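Side-chain contacts in galactose-binding lectin (Arachis hypogaea, PDB 6VAW), which binds D-galactose and galactosides as a homotetrameric legume lectin that carries calcium and manganese ions: residues V165-S169 with S170-L174; I54-S57 with A58-N61; V191-L194 with K195-L198. All blocks are in the same frame, centred on the assembly; numbering follows the deposited sequence.

Contact 1: residues V165-S169 with S170-L174; sequences VIYDS and STKTL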
loop_
_atom_site.group_PDB
_atom_site.type_symbol
_atom_site.label_atom_id
_atom_site.label_comp_id
_atom_site.label_asym_id
_atom_site.label_seq_id
_atom_site.Cartn_x
_atom_site.Cartn_y
_atom_site.Cartn_z
ATOM N N VAL A 165 -13.012 -0.908 -11.839
ATOM C CA VAL A 165 -13.815 0.278 -12.038
ATOM C C VAL A 165 -12.951 1.521 -11.765
ATOM O O VAL A 165 -12.273 1.629 -10.748
ATOM C CB VAL A 165 -15.107 0.275 -11.174
ATOM C CG1 VAL A 165 -15.931 1.509 -11.451
ATOM C CG2 VAL A 165 -15.950 -0.994 -11.384
ATOM N N ILE A 166 -13.038 2.490 -12.682
ATOM C CA ILE A 166 -12.313 3.762 -12.552
ATOM C C ILE A 166 -13.331 4.880 -12.611
ATOM O O ILE A 166 -14.065 4.974 -13.605
ATOM C CB ILE A 166 -11.212 3.989 -13.626
ATOM C CG1 ILE A 166 -10.114 2.923 -13.602
ATOM C CG2 ILE A 166 -10.600 5.409 -13.504
ATOM C CD1 ILE A 166 -9.196 3.000 -14.849
ATOM N N TYR A 167 -13.346 5.747 -11.581
ATOM C CA TYR A 167 -14.168 6.955 -11.654
ATOM C C TYR A 167 -13.227 8.147 -11.749
ATOM O O TYR A 167 -12.410 8.368 -10.850
ATOM C CB TYR A 167 -15.167 7.092 -10.499
ATOM C CG TYR A 167 -16.043 8.317 -10.641
ATOM C CD1 TYR A 167 -17.035 8.379 -11.621
ATOM C CD2 TYR A 167 -15.800 9.463 -9.888
ATOM C CE1 TYR A 167 -17.802 9.531 -11.804
ATOM C CE2 TYR A 167 -16.563 10.616 -10.057
ATOM C CZ TYR A 167 -17.572 10.644 -11.011
ATOM O OH TYR A 167 -18.363 11.760 -11.167
ATOM N N ASP A 168 -13.259 8.844 -12.884
ATOM C CA ASP A 168 -12.433 10.031 -13.108
ATOM C C ASP A 168 -13.271 11.280 -12.775
ATOM O O ASP A 168 -14.165 11.631 -13.542
ATOM C CB ASP A 168 -11.931 10.091 -14.558
ATOM C CG ASP A 168 -11.151 11.371 -14.812
ATOM O OD1 ASP A 168 -10.075 11.550 -14.199
ATOM O OD2 ASP A 168 -11.637 12.209 -15.557
ATOM N N SER A 169 -12.992 11.945 -11.660
ATOM C CA SER A 169 -13.817 13.085 -11.219
ATOM C C SER A 169 -13.886 14.256 -12.223
ATOM O O SER A 169 -14.990 14.762 -12.420
ATOM C CB SER A 169 -13.375 13.600 -9.852
ATOM O OG SER A 169 -12.066 14.140 -9.870
ATOM N N SER A 170 -12.762 14.635 -12.895
ATOM C CA SER A 170 -12.725 15.760 -13.859
ATOM C C SER A 170 -13.724 15.587 -15.038
ATOM O O SER A 170 -14.461 16.532 -15.366
ATOM C CB SER A 170 -11.311 15.960 -14.400
ATOM O OG SER A 170 -11.248 17.061 -15.289
ATOM N N THR A 171 -13.777 14.401 -15.639
ATOM C CA THR A 171 -14.691 14.107 -16.767
ATOM C C THR A 171 -16.014 13.495 -16.291
ATOM O O THR A 171 -16.934 13.324 -17.100
ATOM C CB THR A 171 -14.059 13.151 -17.794
ATOM O OG1 THR A 171 -13.778 11.922 -17.137
ATOM C CG2 THR A 171 -12.850 13.729 -18.467
ATOM N N LYS A 172 -16.090 13.135 -14.990
ATOM C CA LYS A 172 -17.257 12.502 -14.343
ATOM C C LYS A 172 -17.537 11.118 -15.015
ATOM O O LYS A 172 -18.671 10.645 -15.026
ATOM C CB LYS A 172 -18.502 13.425 -14.387
ATOM C CG LYS A 172 -18.268 14.758 -13.668
ATOM C CD LYS A 172 -19.392 15.769 -13.880
ATOM C CE LYS A 172 -19.151 17.056 -13.109
ATOM N NZ LYS A 172 -18.033 17.865 -13.673
ATOM N N THR A 173 -16.498 10.484 -15.561
ATOM C CA THR A 173 -16.661 9.203 -16.257
ATOM C C THR A 173 -16.457 8.034 -15.324
ATOM O O THR A 173 -15.443 7.965 -14.637
ATOM C CB THR A 173 -15.689 9.103 -17.467
ATOM O OG1 THR A 173 -15.940 10.196 -18.358
ATOM C CG2 THR A 173 -15.837 7.778 -18.227
ATOM N N LEU A 174 -17.433 7.116 -15.317
ATOM C CA LEU A 174 -17.358 5.840 -14.611
ATOM C C LEU A 174 -17.062 4.766 -15.683
ATOM O O LEU A 174 -17.889 4.545 -16.572
ATOM C CB LEU A 174 -18.686 5.575 -13.893
ATOM C CG LEU A 174 -18.777 4.302 -13.095
ATOM C CD1 LEU A 174 -18.013 4.404 -11.831
ATOM C CD2 LEU A 174 -20.247 3.989 -12.688
HETATM O O HOH W 1 -9.998 13.608 -12.401
#
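Tyr-167 and Asp-168 pair antiparallel with Leu-174 and Thr-173 where strand 159-168 turns back into strand 173-179. The Asp-168 and Thr-173 pair is hydrogen-bonded: Asp-168 N gives a nearly straight bond to Thr-173 O (2.9 Å, 164°). The return bond from Thr-173 N to Asp-168 O is weak. Lys-172 N also reaches Asp-168 O weakly, at 2.8 Å.

The Asp-168 carboxylate turns into the loop, with CG anti to the backbone N (chi1 176°). Its OD2 accepts twice from Thr-171. Thr-171 OG1 meets Asp-168 OD2 on its anti lone pair at 2.7 Å. Thr-171 N meets Asp-168 OD2 from above the carboxylate plane at 3.1 Å. These two bonds fix the rotation of the carboxylate and hold the turn to the strand. A water bridges the other oxygen, OD1, to Ser-170 N. OD1 also bonds Thr-187 OG1 of the second subunit.

Two residues, Lys-172 and Thr-173, stand opposite the single Asp-168, a G1 beta bulge in which Lys-172 takes the positive phi. The hairpin belongs to the flat back sheet of the legume lectin sandwich. On one face of that sheet, Ile-166 and Thr-173 pack on the same residues of the second subunit.

Tyr-167 and Leu-174 lie on the other face. Leu-174 CB sits in the plane of the tyrosine ring, at its edge, 4.0 Å from Tyr-167 CD1. Leu-174 CD1 meets Val-165 CG1 at 3.6 Å. The tyrosine runs beside Lys-172, and Tyr-167 OH lies 3.4 Å from Lys-172 CA. That OH bonds Val-192 O.

Contact 2: residues I54-S57 with A58-N61; sequences IWSS and ATGN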
loop_
_atom_site.group_PDB
_atom_site.type_symbol
_atom_site.label_atom_id
_atom_site.label_comp_id
_atom_site.label_asym_id
_atom_site.label_seq_id
_atom_site.Cartn_x
_atom_site.Cartn_y
_atom_site.Cartn_z
ATOM N N ILE A 54 -17.097 11.596 -0.816
ATOM C CA ILE A 54 -16.869 11.592 -2.264
ATOM C C ILE A 54 -16.810 12.988 -2.852
ATOM O O ILE A 54 -16.302 13.164 -3.954
ATOM C CB ILE A 54 -17.864 10.703 -3.056
ATOM C CG1 ILE A 54 -19.355 10.996 -2.709
ATOM C CG2 ILE A 54 -17.489 9.244 -2.844
ATOM C CD1 ILE A 54 -20.325 10.780 -3.843
ATOM N N TRP A 55 -17.308 13.974 -2.131
ATOM C CA TRP A 55 -17.267 15.353 -2.618
ATOM C C TRP A 55 -17.402 16.333 -1.430
ATOM O O TRP A 55 -17.841 15.952 -0.341
ATOM C CB TRP A 55 -18.267 15.624 -3.786
ATOM C CG TRP A 55 -19.724 15.597 -3.451
ATOM C CD1 TRP A 55 -20.578 14.538 -3.558
ATOM C CD2 TRP A 55 -20.531 16.734 -3.106
ATOM N NE1 TRP A 55 -21.864 14.935 -3.263
ATOM C CE2 TRP A 55 -21.860 16.277 -2.963
ATOM C CE3 TRP A 55 -20.249 18.085 -2.863
ATOM C CZ2 TRP A 55 -22.893 17.114 -2.525
ATOM C CZ3 TRP A 55 -21.289 18.929 -2.488
ATOM C CH2 TRP A 55 -22.587 18.438 -2.307
ATOM N N SER A 56 -16.893 17.551 -1.618
ATOM C CA SER A 56 -16.859 18.568 -0.571
ATOM C C SER A 56 -17.588 19.823 -0.998
ATOM O O SER A 56 -17.268 20.403 -2.037
ATOM C CB SER A 56 -15.413 18.890 -0.210
ATOM O OG SER A 56 -15.290 20.023 0.633
ATOM N N SER A 57 -18.559 20.252 -0.177
ATOM C CA SER A 57 -19.352 21.480 -0.386
ATOM C C SER A 57 -18.502 22.743 -0.178
ATOM O O SER A 57 -18.894 23.812 -0.638
ATOM C CB SER A 57 -20.561 21.515 0.549
ATOM O OG SER A 57 -20.168 21.392 1.906
ATOM N N ALA A 58 -17.348 22.613 0.498
ATOM C CA ALA A 58 -16.416 23.707 0.772
ATOM C C ALA A 58 -15.561 24.057 -0.456
ATOM O O ALA A 58 -15.438 25.236 -0.774
ATOM C CB ALA A 58 -15.518 23.347 1.942
ATOM N N THR A 59 -14.973 23.044 -1.143
ATOM C CA THR A 59 -14.115 23.284 -2.320
ATOM C C THR A 59 -14.822 23.040 -3.666
ATOM O O THR A 59 -14.368 23.538 -4.697
ATOM C CB THR A 59 -12.861 22.400 -2.271
ATOM O OG1 THR A 59 -13.249 21.030 -2.330
ATOM C CG2 THR A 59 -11.996 22.655 -1.042
ATOM N N GLY A 60 -15.888 22.243 -3.658
ATOM C CA GLY A 60 -16.582 21.836 -4.873
ATOM C C GLY A 60 -15.879 20.651 -5.533
ATOM O O GLY A 60 -16.329 20.166 -6.572
ATOM N N ASN A 61 -14.770 20.167 -4.924
ATOM C CA ASN A 61 -13.988 19.040 -5.450
ATOM C C ASN A 61 -14.725 17.716 -5.289
ATOM O O ASN A 61 -15.465 17.512 -4.337
ATOM C CB ASN A 61 -12.591 18.945 -4.789
ATOM C CG ASN A 61 -11.657 20.090 -5.094
ATOM O OD1 ASN A 61 -10.633 20.260 -4.436
ATOM N ND2 ASN A 61 -11.960 20.890 -6.106
#
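The first torsions of Ser-56 and Thr-59 turn both hydroxyls into the same loop. In Ser-56 the OG is anti to the backbone N (chi1 170°), which carries it forward over the turn toward Ala-58. In Thr-59 the OG1 sits between its backbone N and carbonyl carbon (chi1 63°), which brings Thr-59 OG1 back toward Ser-56 CB at 3.7 Å.

Ser-56 OG takes a weak bond from Ala-58 N (3.3 Å). Ala-58 CB lies alongside Ser-56 OG at 3.6 Å. Arg-53 NH2 gives this hydroxyl a second, weak bond. Thr-59 OG1 accepts from Asn-61 N at 3.1 Å, and the bond is close to straight (160°). The threonine hydroxyl therefore ties down the backbone two residues ahead of it.

Both backbone polar atoms of Ser-56 are bonded. Ser-56 N gives to Asn-61 O at 3.1 Å. Ser-56 O takes Gly-60 N at 2.8 Å, with the donor tilted out of the carbonyl plane. Ser-57 to Thr-59 are in right-handed helical conformation, and Gly-60, with positive phi, completes the reversal.

Asn-61 O also has carbon neighbours. Trp-55 CA makes a C-H...O contact to Asn-61 O at 3.3 Å, and Trp-55 CB lies close by. The indole has partners of its own: NE1 bonds Leu-198 O, and Ile-54 CD1 lies in plane at its edge. Ser-57 OG bonds Glu-200 OE1, which ties this loop to the one just before strand 201-209.

The bond from Thr-59 OG1 to Asn-61 N makes an ST turn. It lies within a loop that crosses from strand 43-53 in one sheet to strand 64-74 in the other, joining the two sheets of the legume lectin sandwich.

Contact 3: residues V191-L194 with K195-L198; sequences VVDL and KAKL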
loop_
_atom_site.group_PDB
_atom_site.type_symbol
_atom_site.label_atom_id
_atom_site.label_comp_id
_atom_site.label_asym_id
_atom_site.label_seq_id
_atom_site.Cartn_x
_atom_site.Cartn_y
_atom_site.Cartn_z
ATOM N N VAL A 191 -20.862 8.833 -18.376
ATOM C CA VAL A 191 -20.648 10.052 -17.585
ATOM C C VAL A 191 -21.769 10.104 -16.531
ATOM O O VAL A 191 -22.943 10.086 -16.903
ATOM C CB VAL A 191 -20.599 11.327 -18.465
ATOM C CG1 VAL A 191 -20.700 12.596 -17.616
ATOM C CG2 VAL A 191 -19.338 11.337 -19.340
ATOM N N VAL A 192 -21.393 10.091 -15.239
ATOM C CA VAL A 192 -22.277 10.158 -14.075
ATOM C C VAL A 192 -21.716 11.235 -13.139
ATOM O O VAL A 192 -20.579 11.101 -12.677
ATOM C CB VAL A 192 -22.456 8.811 -13.308
ATOM C CG1 VAL A 192 -23.517 8.959 -12.203
ATOM C CG2 VAL A 192 -22.809 7.655 -14.245
ATOM N N ASP A 193 -22.499 12.275 -12.867
ATOM C CA ASP A 193 -22.078 13.348 -11.961
ATOM C C ASP A 193 -22.449 12.969 -10.528
ATOM O O ASP A 193 -23.559 13.284 -10.062
ATOM C CB ASP A 193 -22.688 14.706 -12.356
ATOM C CG ASP A 193 -22.187 15.891 -11.535
ATOM O OD1 ASP A 193 -21.416 15.671 -10.560
ATOM O OD2 ASP A 193 -22.500 17.042 -11.912
ATOM N N LEU A 194 -21.500 12.334 -9.821
ATOM C CA LEU A 194 -21.701 11.853 -8.455
ATOM C C LEU A 194 -22.068 13.011 -7.480
ATOM O O LEU A 194 -22.920 12.821 -6.623
ATOM C CB LEU A 194 -20.461 11.075 -7.958
ATOM C CG LEU A 194 -20.177 9.716 -8.637
ATOM C CD1 LEU A 194 -19.142 8.939 -7.842
ATOM C CD2 LEU A 194 -21.427 8.864 -8.755
ATOM N N LYS A 195 -21.509 14.208 -7.689
ATOM C CA LYS A 195 -21.807 15.417 -6.898
ATOM C C LYS A 195 -23.285 15.851 -7.037
ATOM O O LYS A 195 -23.854 16.398 -6.098
ATOM C CB LYS A 195 -20.885 16.553 -7.355
ATOM C CG LYS A 195 -20.854 17.782 -6.466
ATOM C CD LYS A 195 -20.013 18.842 -7.134
ATOM C CE LYS A 195 -19.661 19.973 -6.222
ATOM N NZ LYS A 195 -19.095 21.107 -6.995
ATOM N N ALA A 196 -23.898 15.613 -8.214
ATOM C CA ALA A 196 -25.293 15.966 -8.489
ATOM C C ALA A 196 -26.280 14.880 -8.047
ATOM O O ALA A 196 -27.426 15.192 -7.745
ATOM C CB ALA A 196 -25.479 16.230 -9.985
ATOM N N LYS A 197 -25.851 13.621 -8.021
ATOM C CA LYS A 197 -26.748 12.509 -7.724
ATOM C C LYS A 197 -26.624 11.961 -6.306
ATOM O O LYS A 197 -27.515 11.254 -5.847
ATOM C CB LYS A 197 -26.489 11.359 -8.717
ATOM C CG LYS A 197 -26.653 11.726 -10.201
ATOM C CD LYS A 197 -28.082 12.119 -10.557
ATOM C CE LYS A 197 -28.225 12.409 -12.028
ATOM N NZ LYS A 197 -29.492 13.128 -12.321
ATOM N N LEU A 198 -25.523 12.205 -5.642
ATOM C CA LEU A 198 -25.345 11.645 -4.302
ATOM C C LEU A 198 -24.956 12.691 -3.257
ATOM O O LEU A 198 -24.359 13.693 -3.631
ATOM C CB LEU A 198 -24.258 10.549 -4.331
ATOM C CG LEU A 198 -24.676 9.205 -4.965
ATOM C CD1 LEU A 198 -23.471 8.374 -5.319
ATOM C CD2 LEU A 198 -25.615 8.428 -4.065
#
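Asp-193, the N-cap of the short helix 194-197, receives the N-H groups of Lys-195, Ala-196 and Lys-197. Leu-194 N gives a weak bond to Tyr-167 OH. The chain here is passing from strand 185-191 in one sheet to strand 201-209 in the other. With chi1 at -174° the Asp-193 carboxylate swings beside the start of the helix, where OD1 reaches two N-H groups. Asp-193 OD1 accepts from Lys-195 N at 3.2 Å and from Ala-196 N at 3.4 Å. Both bonds are weak. Asp-193 OD2 touches Ala-196 CB at 3.6 Å.

The Asp-193 carbonyl does more of the work. Lys-197 N meets Asp-193 O in the carbonyl plane at 3.1 Å. Ala-196 N meets Asp-193 O at 3.0 Å, but from well above the plane. Ala-196 N is thus shared between the carbonyl and the carboxylate of one residue. A negative carboxylate at this helix end would probably interact well with the N-H groups that point to it.

Leu-194 O is the next acceptor. Leu-194 O takes Leu-198 N at 2.8 Å, and a weak bond from Lys-197 N at 3.3 Å. Three- and four-residue spacings are therefore mixed in this single turn. Lys-197 O, at the far end, is satisfied by His-116 NE2.

Lys-195 starts alongside Asp-193, with its CB near OD1, but the chain is extended and leads away. Its ammonium does not pair with the carboxylate. NZ bonds Gly-60 O instead.

The apolar side is made by Leu-194 and Leu-198, which lie side by side and point the same way. Leu-194 CD2 touches Leu-198 CD1 at 4.0 Å. Both leucines pack on Val-118 of strand 117-123. The arrangement is an N-capped, one-turn helix.

The three contacts lie on the same side of the chain's centre, and contact 3 touches both of the others. The centres of contacts 1 and 3 are about 10 Å apart. Lys-172 O and Val-192 N are 2.8 Å apart, probably hydrogen-bonded, and this joins the hairpin to the segment leading into the helix. The centres of contacts 2 and 3 are about 12 Å apart, and Trp-55 CD2 packs on Lys-195 CG at 3.5 Å. Contacts 1 and 2 do not touch; their nearest atoms are about 6 Å apart. Contacts 2 and 3 lie away from the galactoside pocket and the metals. In contact 1, the Leu-174 side chain is about 10 Å from that of Glu-121, a manganese ligand.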